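Local coordinates for protein PrimPol AEP domain (PP-N190) (Cyanophage S-2L, PDB 6ZP9) that probably acts as the primase-polymerase of its phage, its AEP domain copying DNA in which 2-aminoadenine replaces adenine, at residues G102-E105 with R111-F114; K47-P52 with V58-T63. All coordinates share one frame; numbering follows the deposited sequence.

Contact 1 of 2, residues G102-E105 with R111-F114; sequences GAWE and RPSF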
ATOM      1  N   GLY A 102      -6.638  -5.212  14.644  1.00 16.50           N
ATOM      2  CA  GLY A 102      -6.831  -6.635  14.836  1.00 18.72           C
ATOM      3  C   GLY A 102      -8.029  -7.253  14.134  1.00 20.43           C
ATOM      4  O   GLY A 102      -8.208  -8.475  14.190  1.00 21.45           O
ATOM      5  N   ALA A 103      -8.843  -6.442  13.455  1.00 17.01           N
ATOM      6  CA  ALA A 103     -10.128  -6.921  12.945  1.00 20.18           C
ATOM      7  C   ALA A 103     -10.011  -7.960  11.830  1.00 21.89           C
ATOM      8  O   ALA A 103     -11.024  -8.592  11.493  1.00 22.60           O
ATOM      9  CB  ALA A 103     -10.973  -5.741  12.452  1.00 21.44           C
ATOM     10  N   TRP A 104      -8.828  -8.139  11.234  1.00 17.70           N
ATOM     11  CA  TRP A 104      -8.669  -9.181  10.220  1.00 19.61           C
ATOM     12  C   TRP A 104      -8.942 -10.561  10.808  1.00 21.37           C
ATOM     13  O   TRP A 104      -9.381 -11.469  10.093  1.00 22.00           O
ATOM     14  CB  TRP A 104      -7.255  -9.132   9.625  1.00 19.88           C
ATOM     15  CG  TRP A 104      -6.213  -9.161  10.701  1.00 18.85           C
ATOM     16  CD1 TRP A 104      -5.625  -8.078  11.316  1.00 18.62           C
ATOM     17  CD2 TRP A 104      -5.676 -10.322  11.338  1.00 18.95           C
ATOM     18  NE1 TRP A 104      -4.747  -8.504  12.285  1.00 17.73           N
ATOM     19  CE2 TRP A 104      -4.763  -9.876  12.324  1.00 18.98           C
ATOM     20  CE3 TRP A 104      -5.866 -11.698  11.164  1.00 20.47           C
ATOM     21  CZ2 TRP A 104      -4.048 -10.762  13.139  1.00 20.69           C
ATOM     22  CZ3 TRP A 104      -5.166 -12.571  11.975  1.00 22.38           C
ATOM     23  CH2 TRP A 104      -4.260 -12.100  12.950  1.00 18.76           C
ATOM     24  N   GLU A 105      -8.695 -10.730  12.108  1.00 20.20           N
ATOM     25  CA  GLU A 105      -8.814 -12.044  12.731  1.00 25.19           C
ATOM     26  C   GLU A 105     -10.267 -12.499  12.797  1.00 26.44           C
ATOM     27  O   GLU A 105     -10.570 -13.660  12.502  1.00 28.32           O
ATOM     28  CB  GLU A 105      -8.182 -12.019  14.124  1.00 26.54           C
ATOM     29  CG  GLU A 105      -8.001 -13.397  14.725  1.00 35.81           C
ATOM     30  CD  GLU A 105      -6.749 -13.512  15.566  1.00 45.52           C
ATOM     31  OE1 GLU A 105      -6.477 -12.578  16.357  1.00 47.13           O
ATOM     32  OE2 GLU A 105      -6.030 -14.530  15.425  1.00 49.04           O
ATOM     33  N   ARG A 111      -2.993 -13.786   9.381  1.00 16.99           N
ATOM     34  CA  ARG A 111      -2.310 -12.613   9.910  1.00 17.94           C
ATOM     35  C   ARG A 111      -1.596 -11.869   8.784  1.00 15.81           C
ATOM     36  O   ARG A 111      -0.916 -12.502   7.965  1.00 16.64           O
ATOM     37  CB  ARG A 111      -1.306 -13.022  10.987  1.00 20.30           C
ATOM     38  CG  ARG A 111      -0.567 -11.854  11.602  1.00 18.31           C
ATOM     39  CD  ARG A 111       0.364 -12.321  12.705  1.00 17.49           C
ATOM     40  NE  ARG A 111      -0.362 -13.058  13.738  1.00 22.04           N
ATOM     41  CZ  ARG A 111      -0.997 -12.492  14.764  1.00 23.64           C
ATOM     42  NH1 ARG A 111      -1.016 -11.166  14.910  1.00 22.21           N
ATOM     43  NH2 ARG A 111      -1.631 -13.257  15.644  1.00 22.17           N
ATOM     44  N   PRO A 112      -1.734 -10.548   8.692  1.00 14.16           N
ATOM     45  CA  PRO A 112      -1.037  -9.815   7.629  1.00 13.41           C
ATOM     46  C   PRO A 112       0.476  -9.990   7.732  1.00 13.56           C
ATOM     47  O   PRO A 112       1.033 -10.168   8.820  1.00 15.77           O
ATOM     48  CB  PRO A 112      -1.453  -8.357   7.877  1.00 14.37           C
ATOM     49  CG  PRO A 112      -2.768  -8.463   8.609  1.00 13.97           C
ATOM     50  CD  PRO A 112      -2.619  -9.675   9.486  1.00 14.99           C
ATOM     51  N   SER A 113       1.142  -9.968   6.575  1.00 12.43           N
ATOM     52  CA  SER A 113       2.602  -9.952   6.577  1.00 15.08           C
ATOM     53  C   SER A 113       3.131  -8.728   7.311  1.00 13.63           C
ATOM     54  O   SER A 113       4.130  -8.812   8.036  1.00 15.27           O
ATOM     55  CB  SER A 113       3.132  -9.976   5.146  1.00 15.35           C
ATOM     56  OG  SER A 113       2.729 -11.156   4.473  1.00 13.51           O
ATOM     57  N   PHE A 114       2.496  -7.569   7.101  1.00 14.32           N
ATOM     58  CA  PHE A 114       2.803  -6.362   7.861  1.00 11.31           C
ATOM     59  C   PHE A 114       1.623  -5.410   7.757  1.00 11.33           C
ATOM     60  O   PHE A 114       0.714  -5.596   6.949  1.00 13.25           O
ATOM     61  CB  PHE A 114       4.092  -5.682   7.390  1.00 11.49           C
ATOM     62  CG  PHE A 114       4.009  -5.052   6.021  1.00 11.79           C
ATOM     63  CD1 PHE A 114       4.228  -5.806   4.887  1.00 11.10           C
ATOM     64  CD2 PHE A 114       3.787  -3.695   5.877  1.00 13.53           C
ATOM     65  CE1 PHE A 114       4.198  -5.237   3.632  1.00 12.96           C
ATOM     66  CE2 PHE A 114       3.755  -3.105   4.615  1.00 11.53           C
ATOM     67  CZ  PHE A 114       3.962  -3.887   3.485  1.00 11.87           C
TER

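Contact 2 of 2, residues K47-P52 with V58-T63; sequences KAWTTP and VQDAVT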
ATOM      1  N   LYS A  47      -1.978  19.136  -9.864  1.00 22.88           N
ATOM      2  CA  LYS A  47      -1.675  17.910 -10.591  1.00 23.41           C
ATOM      3  C   LYS A  47      -0.772  16.979  -9.775  1.00 21.72           C
ATOM      4  O   LYS A  47       0.228  17.403  -9.190  1.00 21.96           O
ATOM      5  CB  LYS A  47      -1.005  18.252 -11.917  1.00 26.98           C
ATOM      6  CG  LYS A  47      -0.795  17.074 -12.837  1.00 32.84           C
ATOM      7  CD  LYS A  47      -0.118  17.530 -14.115  1.00 38.92           C
ATOM      8  CE  LYS A  47      -0.182  16.458 -15.176  1.00 41.59           C
ATOM      9  NZ  LYS A  47       0.547  16.905 -16.387  1.00 40.43           N
ATOM     10  N   ALA A  48      -1.122  15.695  -9.750  1.00 19.01           N
ATOM     11  CA  ALA A  48      -0.275  14.708  -9.088  1.00 20.90           C
ATOM     12  C   ALA A  48       1.031  14.521  -9.856  1.00 20.69           C
ATOM     13  O   ALA A  48       1.083  14.665 -11.079  1.00 23.09           O
ATOM     14  CB  ALA A  48      -1.000  13.364  -8.975  1.00 20.62           C
ATOM     15  N   TRP A  49       2.101  14.203  -9.126  1.00 16.78           N
ATOM     16  CA  TRP A  49       3.362  13.814  -9.750  1.00 18.45           C
ATOM     17  C   TRP A  49       3.382  12.309  -9.944  1.00 17.90           C
ATOM     18  O   TRP A  49       3.011  11.559  -9.040  1.00 17.68           O
ATOM     19  CB  TRP A  49       4.569  14.186  -8.894  1.00 19.97           C
ATOM     20  CG  TRP A  49       4.726  15.612  -8.519  1.00 19.11           C
ATOM     21  CD1 TRP A  49       3.858  16.642  -8.748  1.00 17.99           C
ATOM     22  CD2 TRP A  49       5.842  16.173  -7.827  1.00 20.74           C
ATOM     23  NE1 TRP A  49       4.371  17.817  -8.242  1.00 21.95           N
ATOM     24  CE2 TRP A  49       5.589  17.550  -7.669  1.00 22.80           C
ATOM     25  CE3 TRP A  49       7.039  15.640  -7.328  1.00 21.15           C
ATOM     26  CZ2 TRP A  49       6.487  18.403  -7.031  1.00 21.80           C
ATOM     27  CZ3 TRP A  49       7.928  16.487  -6.689  1.00 23.47           C
ATOM     28  CH2 TRP A  49       7.648  17.854  -6.549  1.00 22.85           C
ATOM     29  N   THR A  50       3.839  11.869 -11.110  1.00 19.25           N
ATOM     30  CA  THR A  50       4.035  10.450 -11.381  1.00 15.72           C
ATOM     31  C   THR A  50       5.459  10.300 -11.895  1.00 15.88           C
ATOM     32  O   THR A  50       5.797  10.797 -12.975  1.00 17.25           O
ATOM     33  CB  THR A  50       3.023   9.926 -12.388  1.00 19.06           C
ATOM     34  OG1 THR A  50       3.027  10.783 -13.527  1.00 21.68           O
ATOM     35  CG2 THR A  50       1.636   9.932 -11.794  1.00 22.24           C
ATOM     36  N   THR A  51       6.301   9.610 -11.139  1.00 16.79           N
ATOM     37  CA  THR A  51       7.733   9.720 -11.362  1.00 15.89           C
ATOM     38  C   THR A  51       8.422   8.528 -10.705  1.00 15.70           C
ATOM     39  O   THR A  51       7.834   7.867  -9.843  1.00 16.70           O
ATOM     40  CB  THR A  51       8.251  11.046 -10.792  1.00 23.62           C
ATOM     41  OG1 THR A  51       9.578  11.299 -11.259  1.00 26.86           O
ATOM     42  CG2 THR A  51       8.229  11.018  -9.276  1.00 23.95           C
ATOM     43  N   PRO A  52       9.652   8.205 -11.116  1.00 15.18           N
ATOM     44  CA  PRO A  52      10.423   7.198 -10.377  1.00 14.67           C
ATOM     45  C   PRO A  52      10.643   7.624  -8.931  1.00 15.36           C
ATOM     46  O   PRO A  52      10.759   8.811  -8.608  1.00 18.89           O
ATOM     47  CB  PRO A  52      11.747   7.132 -11.145  1.00 17.42           C
ATOM     48  CG  PRO A  52      11.388   7.568 -12.555  1.00 17.14           C
ATOM     49  CD  PRO A  52      10.318   8.603 -12.377  1.00 17.26           C
ATOM     50  N   VAL A  58      11.250  12.628  -3.563  1.00 16.00           N
ATOM     51  CA  VAL A  58      10.435  12.611  -2.353  1.00 16.49           C
ATOM     52  C   VAL A  58      10.737  13.832  -1.492  1.00 18.06           C
ATOM     53  O   VAL A  58       9.823  14.482  -0.968  1.00 18.13           O
ATOM     54  CB  VAL A  58      10.639  11.300  -1.572  1.00 17.51           C
ATOM     55  CG1 VAL A  58       9.820  11.326  -0.288  1.00 16.89           C
ATOM     56  CG2 VAL A  58      10.245  10.118  -2.431  1.00 13.56           C
ATOM     57  N   GLN A  59      12.018  14.175  -1.347  1.00 17.36           N
ATOM     58  CA  GLN A  59      12.379  15.373  -0.598  1.00 17.68           C
ATOM     59  C   GLN A  59      11.630  16.598  -1.114  1.00 19.86           C
ATOM     60  O   GLN A  59      11.070  17.376  -0.332  1.00 19.98           O
ATOM     61  CB  GLN A  59      13.892  15.596  -0.673  1.00 19.24           C
ATOM     62  CG  GLN A  59      14.358  16.854   0.044  1.00 20.86           C
ATOM     63  CD  GLN A  59      14.284  16.717   1.554  1.00 24.45           C
ATOM     64  OE1 GLN A  59      14.228  15.609   2.093  1.00 24.50           O
ATOM     65  NE2 GLN A  59      14.280  17.843   2.243  1.00 30.02           N
ATOM     66  N   ASP A  60      11.590  16.760  -2.442  1.00 16.82           N
ATOM     67  CA  ASP A  60      10.936  17.908  -3.063  1.00 20.99           C
ATOM     68  C   ASP A  60       9.421  17.862  -2.886  1.00 18.88           C
ATOM     69  O   ASP A  60       8.793  18.884  -2.582  1.00 21.17           O
ATOM     70  CB  ASP A  60      11.294  17.955  -4.547  1.00 24.07           C
ATOM     71  CG  ASP A  60      10.959  19.289  -5.189  1.00 34.36           C
ATOM     72  OD1 ASP A  60      10.871  20.297  -4.456  1.00 33.80           O
ATOM     73  OD2 ASP A  60      10.795  19.336  -6.429  1.00 36.16           O
ATOM     74  N   ALA A  61       8.810  16.692  -3.086  1.00 16.45           N
ATOM     75  CA  ALA A  61       7.359  16.592  -2.952  1.00 17.39           C
ATOM     76  C   ALA A  61       6.906  16.832  -1.513  1.00 16.10           C
ATOM     77  O   ALA A  61       5.914  17.532  -1.277  1.00 17.10           O
ATOM     78  CB  ALA A  61       6.882  15.223  -3.443  1.00 15.52           C
ATOM     79  N   VAL A  62       7.615  16.259  -0.536  1.00 17.19           N
ATOM     80  CA  VAL A  62       7.198  16.396   0.858  1.00 15.71           C
ATOM     81  C   VAL A  62       7.322  17.844   1.320  1.00 16.98           C
ATOM     82  O   VAL A  62       6.397  18.396   1.926  1.00 20.95           O
ATOM     83  CB  VAL A  62       8.007  15.452   1.764  1.00 16.39           C
ATOM     84  CG1 VAL A  62       7.746  15.779   3.233  1.00 19.57           C
ATOM     85  CG2 VAL A  62       7.658  13.990   1.459  1.00 16.87           C
ATOM     86  N   THR A  63       8.459  18.487   1.043  1.00 20.61           N
ATOM     87  CA  THR A  63       8.597  19.879   1.476  1.00 20.55           C
ATOM     88  C   THR A  63       7.621  20.803   0.752  1.00 19.98           C
ATOM     89  O   THR A  63       7.202  21.814   1.322  1.00 23.25           O
ATOM     90  CB  THR A  63      10.030  20.375   1.273  1.00 25.27           C
ATOM     91  OG1 THR A  63      10.353  20.336  -0.120  1.00 28.00           O
ATOM     92  CG2 THR A  63      11.019  19.518   2.033  1.00 24.23           C
TER

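Contact 1 of 2, residues G102-E105 with R111-F114
W104 turns one face of its indole to R111 and P112. P112 CD stands almost squarely over the five-membered ring, 3.5 Å from its centroid and 8° off the normal, a CH-pi contact. Further along the same face, R111 CA makes a second one, 3.7 Å from the centroid of the six-membered ring and shifted toward the rim. Behind the indole is its own turn: G102 to E105 form a type I beta turn, closed by E105 N to G102 O at 3.1 Å, and W104 CG sits between backbone N and carbonyl carbon (chi1 52°). That torsion brings the ring back against G102 O and E105 CB, which lie toward the rim on the face opposite P112. The two segments belong to the connection from helix 97-102 to strand 114-117, whose beginning and end meet in this contact. At the strand end S113 and F114 both face Y126 in a classic beta bulge, and P112 also touches W127 on strand 123-129. The R111 side chain, bent at chi3, curls around the benzo end of the indole. There the two flat groups are set steeply, their planes 76° apart, and W104 CH2 points into the guanidinium face; NH1 comes within 3.5 Å of W104 CZ2, while NH2 is at the ring edge, in its plane. E105 OE2 and R111 NH2 are 4.6 Å apart, too far for a salt bridge and with the oxygen well out of the guanidinium plane.

Contact 2 of 2, residues K47-P52 with V58-T63
The indole of W49 meets residues 58-63 of helix 55-64 with the rim of its six-membered ring, carbons CE3, CZ3 and CH2, while its pyrrole part stays clear of the helix segment. D60 CG lies at the ring edge, in plane, whereas D60 OD2 and the methyl of A61 approach obliquely. D60 OD2 is 3.5 Å from W49 CH2, and the carboxylate and ring planes are inclined at 54°, so the acid neither stacks on the indole nor lies flat beside it. An oxygen this near an aromatic C-H may gain a little from the slightly positive hydrogen. The other carboxylate oxygen, D60 OD1, accepts a hydrogen bond from Q64 NE2 one turn further along the helix, which limits how the group can rotate. Next to the acid, A61 CB packs on W49 CZ3 at 3.6 Å, and the small side chain lets the indole come down to the helix backbone: W49 CZ3 is 3.7 Å from A61 N. W49 CA and A61 CA are 8.4 Å apart; with its CG anti to the carbonyl carbon (chi1 -57°), the indole reaches across to the helix. T57 and Q64 of the same helix also touch it, and the F66 ring meets it at an inclined angle. Strand 49-52 is an outermost strand of its antiparallel sheet, paired with 34-38, and the chain runs on through helix 55-64 into strand 67-71, on the far side of 34-38 and parallel to 49-52. Strand, helix and strand together make a beta-alpha-beta crossover that skips one strand, and the contact lies in its first half.

Contact 2 closes before contact 1 opens along the chain, and they lie on opposite sides of its centre, with centres 31 Å apart and nearest atoms about 16 Å apart. The contacts are associated with different four-stranded antiparallel sheets: contact 2 joins the outermost strand 49-52 of one to its crossover helix, and contact 1 folds up the connection entering strand 114-117, an inner strand of the other. Both use a tryptophan as the bridging group. In contact 1 the R111 side chain is about 11 Å from a bound calcium ion, too far to be a ligand of it.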